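Local coordinates for protein succinyl-CoA:3-ketoacid-coenzyme A transferase subunit B (Helicobacter pylori, PDB 3RRL) that catalyses the transfer of coenzyme A from succinyl-CoA to a 3-oxo acid, giving a 3-oxoacyl-CoA and succinate, at residues I93-L98 with A132-V137; M113-L118 with C154-T159; M139-K144 with L167-A172. One frame throughout, in Å; residues are numbered along the deposited sequence.

Interaction 1: residues I93-L98 with A132-V137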
loop_
_atom_site.group_PDB
_atom_site.type_symbol
_atom_site.label_atom_id
_atom_site.label_comp_id
_atom_site.label_asym_id
_atom_site.label_seq_id
_atom_site.Cartn_x
_atom_site.Cartn_y
_atom_site.Cartn_z
ATOM N N ILE B 93 11.240 -7.852 9.492
ATOM C CA ILE B 93 11.846 -9.184 9.484
ATOM C C ILE B 93 13.093 -9.199 10.375
ATOM O O ILE B 93 14.001 -8.395 10.188
ATOM C CB ILE B 93 12.251 -9.603 8.053
ATOM C CG1 ILE B 93 11.043 -9.569 7.120
ATOM C CG2 ILE B 93 12.906 -10.992 8.052
ATOM C CD1 ILE B 93 9.972 -10.554 7.481
ATOM N N ASP B 94 13.141 -10.113 11.339
ATOM C CA ASP B 94 14.242 -10.135 12.301
ATOM C C ASP B 94 15.535 -10.614 11.660
ATOM O O ASP B 94 16.617 -10.153 12.002
ATOM C CB ASP B 94 13.904 -11.039 13.488
ATOM C CG ASP B 94 12.696 -10.557 14.264
ATOM O OD1 ASP B 94 12.692 -9.382 14.698
ATOM O OD2 ASP B 94 11.745 -11.352 14.427
ATOM N N LEU B 95 15.421 -11.565 10.742
ATOM C CA LEU B 95 16.602 -12.200 10.195
ATOM C C LEU B 95 16.464 -12.561 8.718
ATOM O O LEU B 95 15.514 -13.225 8.314
ATOM C CB LEU B 95 16.894 -13.449 11.013
ATOM C CG LEU B 95 18.152 -14.220 10.683
ATOM C CD1 LEU B 95 19.337 -13.292 10.787
ATOM C CD2 LEU B 95 18.264 -15.366 11.663
ATOM N N ALA B 96 17.439 -12.145 7.922
ATOM C CA ALA B 96 17.523 -12.584 6.541
ATOM C C ALA B 96 18.852 -13.293 6.364
ATOM O O ALA B 96 19.908 -12.738 6.681
ATOM C CB ALA B 96 17.415 -11.413 5.591
ATOM N N ILE B 97 18.790 -14.530 5.883
ATOM C CA ILE B 97 19.984 -15.309 5.619
ATOM C C ILE B 97 20.150 -15.437 4.120
ATOM O O ILE B 97 19.195 -15.756 3.406
ATOM C CB ILE B 97 19.909 -16.693 6.265
ATOM C CG1 ILE B 97 19.607 -16.558 7.763
ATOM C CG2 ILE B 97 21.216 -17.439 6.050
ATOM C CD1 ILE B 97 19.582 -17.871 8.501
ATOM N N LEU B 98 21.361 -15.164 3.643
ATOM C CA LEU B 98 21.620 -15.088 2.212
ATOM C C LEU B 98 22.912 -15.795 1.849
ATOM O O LEU B 98 23.823 -15.916 2.676
ATOM C CB LEU B 98 21.717 -13.626 1.755
ATOM C CG LEU B 98 20.506 -12.696 1.839
ATOM C CD1 LEU B 98 20.575 -11.834 3.086
ATOM C CD2 LEU B 98 20.453 -11.809 0.612
ATOM N N ALA B 132 16.100 -6.229 6.724
ATOM C CA ALA B 132 16.183 -7.200 7.818
ATOM C C ALA B 132 16.904 -6.607 9.031
ATOM O O ALA B 132 17.903 -5.919 8.872
ATOM C CB ALA B 132 16.886 -8.459 7.340
ATOM N N LYS B 133 16.397 -6.850 10.238
ATOM C CA LYS B 133 17.069 -6.338 11.442
ATOM C C LYS B 133 18.491 -6.894 11.551
ATOM O O LYS B 133 19.416 -6.200 11.985
ATOM C CB LYS B 133 16.276 -6.662 12.712
ATOM C CG LYS B 133 14.919 -5.967 12.791
ATOM C CD LYS B 133 14.151 -6.399 14.035
ATOM C CE LYS B 133 12.648 -6.296 13.821
ATOM N NZ LYS B 133 11.880 -6.977 14.913
ATOM N N LYS B 134 18.662 -8.153 11.162
ATOM C CA LYS B 134 19.993 -8.727 11.065
ATOM C C LYS B 134 20.172 -9.445 9.734
ATOM O O LYS B 134 19.306 -10.205 9.301
ATOM C CB LYS B 134 20.273 -9.686 12.220
ATOM C CG LYS B 134 21.701 -10.173 12.229
ATOM C CD LYS B 134 21.976 -11.129 13.371
ATOM C CE LYS B 134 23.438 -11.567 13.357
ATOM N NZ LYS B 134 23.701 -12.680 14.309
ATOM N N VAL B 135 21.299 -9.181 9.085
ATOM C CA VAL B 135 21.620 -9.800 7.814
ATOM C C VAL B 135 22.797 -10.739 7.994
ATOM O O VAL B 135 23.889 -10.305 8.347
ATOM C CB VAL B 135 21.970 -8.748 6.756
ATOM C CG1 VAL B 135 22.493 -9.417 5.500
ATOM C CG2 VAL B 135 20.751 -7.876 6.443
ATOM N N ILE B 136 22.561 -12.027 7.769
ATOM C CA ILE B 136 23.612 -13.033 7.825
ATOM C C ILE B 136 23.894 -13.606 6.434
ATOM O O ILE B 136 22.979 -14.054 5.748
ATOM C CB ILE B 136 23.216 -14.202 8.740
ATOM C CG1 ILE B 136 22.839 -13.694 10.131
ATOM C CG2 ILE B 136 24.343 -15.229 8.827
ATOM C CD1 ILE B 136 22.307 -14.787 11.044
ATOM N N VAL B 137 25.158 -13.589 6.021
ATOM C CA VAL B 137 25.561 -14.245 4.786
ATOM C C VAL B 137 26.262 -15.558 5.123
ATOM O O VAL B 137 27.139 -15.599 5.989
ATOM C CB VAL B 137 26.516 -13.371 3.952
ATOM C CG1 VAL B 137 27.085 -14.174 2.781
ATOM C CG2 VAL B 137 25.810 -12.131 3.450
#

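Interaction 2: residues M113-L118 with C154-T159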
loop_
_atom_site.group_PDB
_atom_site.type_symbol
_atom_site.label_atom_id
_atom_site.label_comp_id
_atom_site.label_asym_id
_atom_site.label_seq_id
_atom_site.Cartn_x
_atom_site.Cartn_y
_atom_site.Cartn_z
HETATM N N MSE B 113 25.062 -10.974 -9.611
HETATM C CA MSE B 113 25.573 -10.961 -10.960
HETATM C C MSE B 113 27.056 -11.281 -11.149
HETATM O O MSE B 113 27.901 -10.807 -10.411
HETATM C CB MSE B 113 25.270 -9.590 -11.553
HETATM C CG MSE B 113 26.040 -9.239 -12.781
HETATM SE SE MSE B 113 25.475 -7.524 -13.448
HETATM C CE MSE B 113 24.267 -8.148 -14.817
ATOM N N ILE B 114 27.350 -12.053 -12.185
ATOM C CA ILE B 114 28.706 -12.215 -12.702
ATOM C C ILE B 114 28.726 -11.742 -14.153
ATOM O O ILE B 114 28.083 -12.353 -15.008
ATOM C CB ILE B 114 29.162 -13.679 -12.645
ATOM C CG1 ILE B 114 29.044 -14.221 -11.217
ATOM C CG2 ILE B 114 30.596 -13.807 -13.145
ATOM C CD1 ILE B 114 29.292 -15.721 -11.111
ATOM N N PRO B 115 29.472 -10.663 -14.441
ATOM C CA PRO B 115 29.458 -10.024 -15.763
ATOM C C PRO B 115 29.652 -11.006 -16.912
ATOM O O PRO B 115 30.548 -11.850 -16.862
ATOM C CB PRO B 115 30.656 -9.079 -15.701
ATOM C CG PRO B 115 30.786 -8.742 -14.258
ATOM C CD PRO B 115 30.379 -9.977 -13.503
ATOM N N LYS B 116 28.790 -10.902 -17.920
ATOM C CA LYS B 116 28.913 -11.659 -19.166
ATOM C C LYS B 116 28.980 -13.159 -18.914
ATOM O O LYS B 116 29.429 -13.918 -19.770
ATOM C CB LYS B 116 30.147 -11.203 -19.955
ATOM N N LYS B 117 28.529 -13.582 -17.739
ATOM C CA LYS B 117 28.472 -14.999 -17.404
ATOM C C LYS B 117 27.124 -15.347 -16.800
ATOM O O LYS B 117 26.304 -16.032 -17.417
ATOM C CB LYS B 117 29.614 -15.383 -16.452
ATOM N N LEU B 118 26.895 -14.845 -15.593
ATOM C CA LEU B 118 25.667 -15.130 -14.869
ATOM C C LEU B 118 24.817 -13.866 -14.734
ATOM O O LEU B 118 25.125 -12.974 -13.933
ATOM C CB LEU B 118 26.027 -15.692 -13.489
ATOM C CG LEU B 118 24.970 -16.056 -12.449
ATOM C CD1 LEU B 118 25.302 -17.393 -11.774
ATOM C CD2 LEU B 118 24.865 -14.946 -11.420
ATOM N N CYS B 154 34.981 -6.060 -3.107
ATOM C CA CYS B 154 34.346 -6.979 -4.045
ATOM C C CYS B 154 34.809 -6.671 -5.465
ATOM O O CYS B 154 35.056 -5.511 -5.801
ATOM C CB CYS B 154 32.825 -6.891 -3.949
ATOM S SG CYS B 154 32.156 -7.497 -2.373
ATOM N N SER B 155 35.012 -7.715 -6.266
ATOM C CA SER B 155 35.228 -7.543 -7.695
ATOM C C SER B 155 33.927 -7.629 -8.498
ATOM O O SER B 155 33.865 -7.170 -9.638
ATOM C CB SER B 155 36.225 -8.594 -8.205
ATOM O OG SER B 155 35.703 -9.912 -8.095
ATOM N N LEU B 156 32.893 -8.223 -7.899
ATOM C CA LEU B 156 31.599 -8.391 -8.565
ATOM C C LEU B 156 30.614 -7.275 -8.229
ATOM O O LEU B 156 30.741 -6.627 -7.188
ATOM C CB LEU B 156 30.991 -9.758 -8.235
ATOM C CG LEU B 156 31.864 -10.980 -8.528
ATOM C CD1 LEU B 156 31.215 -12.236 -7.959
ATOM C CD2 LEU B 156 32.126 -11.131 -10.023
ATOM N N PRO B 157 29.614 -7.058 -9.102
ATOM C CA PRO B 157 28.608 -6.024 -8.835
ATOM C C PRO B 157 27.973 -6.233 -7.465
ATOM O O PRO B 157 27.613 -7.366 -7.121
ATOM C CB PRO B 157 27.572 -6.250 -9.940
ATOM C CG PRO B 157 28.371 -6.862 -11.065
ATOM C CD PRO B 157 29.380 -7.746 -10.386
ATOM N N LEU B 158 27.842 -5.151 -6.702
ATOM C CA LEU B 158 27.318 -5.227 -5.344
ATOM C C LEU B 158 25.820 -5.486 -5.249
ATOM O O LEU B 158 25.019 -4.910 -5.994
ATOM C CB LEU B 158 27.636 -3.949 -4.577
ATOM C CG LEU B 158 29.097 -3.707 -4.224
ATOM C CD1 LEU B 158 29.151 -2.753 -3.039
ATOM C CD2 LEU B 158 29.790 -5.017 -3.900
ATOM N N THR B 159 25.446 -6.363 -4.324
ATOM C CA THR B 159 24.052 -6.470 -3.909
ATOM C C THR B 159 23.726 -5.362 -2.907
ATOM O O THR B 159 22.617 -4.830 -2.886
ATOM C CB THR B 159 23.771 -7.812 -3.263
ATOM O OG1 THR B 159 24.106 -8.854 -4.185
ATOM C CG2 THR B 159 22.315 -7.915 -2.891
#

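Interaction 3: residues M139-K144 with L167-A172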
loop_
_atom_site.group_PDB
_atom_site.type_symbol
_atom_site.label_atom_id
_atom_site.label_comp_id
_atom_site.label_asym_id
_atom_site.label_seq_id
_atom_site.Cartn_x
_atom_site.Cartn_y
_atom_site.Cartn_z
HETATM N N MSE B 139 28.292 -18.777 3.244
HETATM C CA MSE B 139 29.010 -18.895 1.993
HETATM C C MSE B 139 30.197 -19.828 2.136
HETATM O O MSE B 139 30.833 -19.862 3.189
HETATM C CB MSE B 139 29.518 -17.504 1.655
HETATM C CG MSE B 139 30.201 -17.356 0.340
HETATM SE SE MSE B 139 30.664 -15.482 0.207
HETATM C CE MSE B 139 32.083 -15.414 1.534
ATOM N N GLU B 140 30.529 -20.551 1.073
ATOM C CA GLU B 140 31.790 -21.283 1.049
ATOM C C GLU B 140 32.923 -20.264 0.986
ATOM O O GLU B 140 32.832 -19.270 0.263
ATOM C CB GLU B 140 31.840 -22.261 -0.127
ATOM C CG GLU B 140 31.061 -23.548 0.126
ATOM C CD GLU B 140 30.783 -24.331 -1.140
ATOM O OE1 GLU B 140 31.737 -24.891 -1.721
ATOM O OE2 GLU B 140 29.605 -24.385 -1.555
ATOM N N HIS B 141 33.976 -20.506 1.764
ATOM C CA HIS B 141 35.020 -19.506 1.992
ATOM C C HIS B 141 35.860 -19.216 0.746
ATOM O O HIS B 141 36.280 -18.079 0.529
ATOM C CB HIS B 141 35.923 -19.925 3.160
ATOM C CG HIS B 141 36.690 -18.791 3.768
ATOM N ND1 HIS B 141 36.358 -18.234 4.986
ATOM C CD2 HIS B 141 37.770 -18.103 3.323
ATOM C CE1 HIS B 141 37.200 -17.253 5.266
ATOM N NE2 HIS B 141 38.069 -17.157 4.275
ATOM N N CYS B 142 36.103 -20.240 -0.067
ATOM C CA CYS B 142 36.902 -20.085 -1.280
ATOM C C CYS B 142 36.110 -20.582 -2.483
ATOM O O CYS B 142 35.243 -21.445 -2.338
ATOM C CB CYS B 142 38.218 -20.870 -1.175
ATOM S SG CYS B 142 39.323 -20.396 0.196
ATOM N N ASN B 143 36.407 -20.046 -3.665
ATOM C CA ASN B 143 35.750 -20.503 -4.889
ATOM C C ASN B 143 36.320 -21.835 -5.375
ATOM O O ASN B 143 37.173 -22.422 -4.712
ATOM C CB ASN B 143 35.813 -19.441 -5.997
ATOM C CG ASN B 143 37.221 -19.214 -6.520
ATOM O OD1 ASN B 143 38.099 -20.073 -6.396
ATOM N ND2 ASN B 143 37.441 -18.047 -7.114
ATOM N N LYS B 144 35.843 -22.306 -6.525
ATOM C CA LYS B 144 36.267 -23.595 -7.073
ATOM C C LYS B 144 37.731 -23.574 -7.510
ATOM O O LYS B 144 38.341 -24.625 -7.710
ATOM C CB LYS B 144 35.371 -24.003 -8.246
ATOM N N LEU B 167 29.016 -13.034 8.975
ATOM C CA LEU B 167 29.392 -13.893 7.861
ATOM C C LEU B 167 29.850 -15.247 8.391
ATOM O O LEU B 167 30.768 -15.332 9.208
ATOM C CB LEU B 167 30.494 -13.243 7.015
ATOM C CG LEU B 167 31.272 -14.167 6.072
ATOM C CD1 LEU B 167 30.374 -14.722 4.973
ATOM C CD2 LEU B 167 32.483 -13.447 5.472
ATOM N N ILE B 168 29.184 -16.298 7.935
ATOM C CA ILE B 168 29.506 -17.652 8.347
ATOM C C ILE B 168 30.015 -18.436 7.142
ATOM O O ILE B 168 29.297 -18.594 6.156
ATOM C CB ILE B 168 28.249 -18.352 8.902
ATOM C CG1 ILE B 168 27.661 -17.556 10.074
ATOM C CG2 ILE B 168 28.557 -19.779 9.312
ATOM C CD1 ILE B 168 26.392 -18.171 10.655
ATOM N N THR B 169 31.256 -18.910 7.210
ATOM C CA THR B 169 31.787 -19.797 6.177
ATOM C C THR B 169 32.179 -21.162 6.766
ATOM O O THR B 169 32.001 -21.406 7.964
ATOM C CB THR B 169 33.000 -19.171 5.441
ATOM O OG1 THR B 169 34.181 -19.290 6.245
ATOM C CG2 THR B 169 32.738 -17.707 5.135
ATOM N N ASP B 170 32.703 -22.048 5.925
ATOM C CA ASP B 170 33.158 -23.366 6.381
ATOM C C ASP B 170 34.416 -23.264 7.255
ATOM O O ASP B 170 34.808 -24.223 7.930
ATOM C CB ASP B 170 33.423 -24.286 5.183
ATOM C CG ASP B 170 34.205 -23.592 4.080
ATOM O OD1 ASP B 170 33.764 -22.513 3.633
ATOM O OD2 ASP B 170 35.271 -24.107 3.673
ATOM N N LEU B 171 35.041 -22.093 7.233
ATOM C CA LEU B 171 36.255 -21.836 8.010
ATOM C C LEU B 171 35.946 -21.094 9.301
ATOM O O LEU B 171 36.336 -21.531 10.384
ATOM C CB LEU B 171 37.307 -21.073 7.197
ATOM C CG LEU B 171 37.802 -21.750 5.921
ATOM C CD1 LEU B 171 38.961 -20.964 5.313
ATOM C CD2 LEU B 171 38.212 -23.184 6.207
ATOM N N ALA B 172 35.280 -19.957 9.177
ATOM C CA ALA B 172 35.081 -19.070 10.304
ATOM C C ALA B 172 33.797 -18.256 10.342
ATOM O O ALA B 172 33.049 -18.187 9.383
ATOM C CB ALA B 172 36.252 -18.143 10.393
HETATM O O HOH W 1 36.159 -22.990 1.202
#

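Interaction 1: residues I93-L98 with A132-V137
Ile136 meets Leu95 with its side chain and Ala96 and Leu98 with its backbone, and no other residue has more surface buried by this contact. Its N gives a hydrogen bond to Ala96 O at 3.0 Å, and its O receives Leu98 N at 2.9 Å. With CG1 anti to its own carbonyl carbon (chi1 -55°), CG1 lies beside the backbone N, which carries CD1 over to Leu95; Ile136 CD1 presses on Leu95 CD1 at 3.3 Å, tighter than usual for two methyl groups. The backbones run in the same direction at 18° between strand axes, with Leu95 paired to Lys134 and each later residue to the next. This parallel pair belongs to a beta-alpha-beta unit of the Rossmann-like sheet, whose connection holds short strands of the small sheet before helix 125-131. Leu98 lies on the face covered by that helix: its side chain slants across that of Val135, CD1 to Val135 CG1 at 3.9 Å, and also touches Ala125 and Val129. On the same face Ala96 CB meets Ala132 CB, from the residue just after helix 125-131, at 3.5 Å. Asp94 marks the more polar beginning of the pair. Its side chain runs alongside the extended Lys133 to form a salt bridge, whose modelled OD1 to NZ separation of 2.5 Å is doubtfully short; Asp94 OD2 turns to Tyr18 N.

Interaction 2: residues M113-L118 with C154-T159
Met113, a selenomethionine here, and Pro157 make the closest side-chain approach of this contact, whose side-chain meetings are all apolar. Met113 CG lies 3.7 Å from Pro157 CG, and the selenium is almost as near, with SE to Pro157 CG at 3.8 Å. In the Met113 chain, CG anti to N (chi1 163°) sends the side chain past Pro157 CG, crossing the proline at about a right angle, and the bend at chi3 then turns CE off. A second apolar group centres on Pro115: its CD is 4.0 Å from Pro157 CD and 4.1 Å from Leu156 CD2, the leucine side chain crossing it roughly perpendicularly. Ile114 adds a looser touch, CG2 to Leu156 CD2 at 4.4 Å.

Backbone enters only by van der Waals contact. Met113 O sits 3.4 Å from Pro157 CD. Proline has no N-H to give there, and strand pairing is absent: Leu156 N bonds to Glu102 instead. Within residues 113-118, Ile114 O accepts both Lys117 N and Leu118 N, the latter at 2.8 Å, while Ile114 N returns a bond to Leu118 O. Two residues facing one make this a classic beta bulge at the end of a hairpin.

The hairpin joins strands 109-114 and 118-119 at the edge of the small four-stranded sheet. The loop 154-159, which follows strand 150-151 in the chain, packs against it, tied by Ser155 OG to the Glu102 carboxylate on strand 102-104 and by Leu158 O to Trp112, while Thr159 packs against helix 125-131.

Interaction 3: residues M139-K144 with L167-A172
His141 and Thr169 lie at the tight centre of this contact, joined by a hydrogen bond from ring edge to hydroxyl. His141 ND1 and Thr169 OG1 are 2.7 Å apart, the oxygen lying in the ring plane and the bond nearly straight at 166°. A second support comes from above: Leu171 CD1 stands over one ring face, 3.7 Å from the centroid of the His141 imidazole, in a CH-pi contact offset toward the rim. With NE2 bonded to Thr199 OG1, the ring is fixed at both nitrogens as well as over a face.

Thr169 OG1 lies between its own backbone N and carbonyl carbon (chi1 78°). Three bonds meet at it: the one to His141, and two that it accepts, from Leu171 N at 3.1 Å and Ala172 N at 3.2 Å, an ST turn and ST motif that shape the turn holding Leu171 over the imidazole. Asp170 fastens the histidine's backbone, OD1 taking His141 N at 2.8 Å through its syn lone pair. At the strand side, Met139 N bonds Ile168 O at 3.1 Å, and the selenomethionine CE touches Leu167 CD1 at 3.9 Å.

Toward Cys142 the contact loosens and becomes partly exposed. There a water bridges Asp170 OD2 and Cys142 N, donating to the carboxylate and accepting from the amide; the Glu140 carboxylate forms a salt bridge with Arg2 outside the contact.

Residues 139-144 leave the end of strand 134-138, and residues 167-172 run from the last part of strand 166-168 through a turn into antiparallel strand 172-177. Lys198 of helix 192-198 packs against His141 and Leu171, while Val150 of strand 150-151 packs against Met139, His141 and Leu167.

Interactions 1 and 3 are buried and share the large sheet, whereas interaction 2 is a surface contact, its centre about 17 Å from the chain centre, at the small sheet. Strand 134-138 connects interactions 1 and 3: it pairs with 95-98 in the one and leads into residues 139-144 of the other, and Val137 O of interaction 1 probably accepts Ile168 N of interaction 3 at 2.9 Å. The chemistry follows position. Regular backbone bonding dominates interaction 1; in interaction 3 one backbone bond remains, and side chains and a water do the rest; interaction 2 depends on prolines and other apolar groups. Segments 113-118 and 154-159 touch neither of the other contacts.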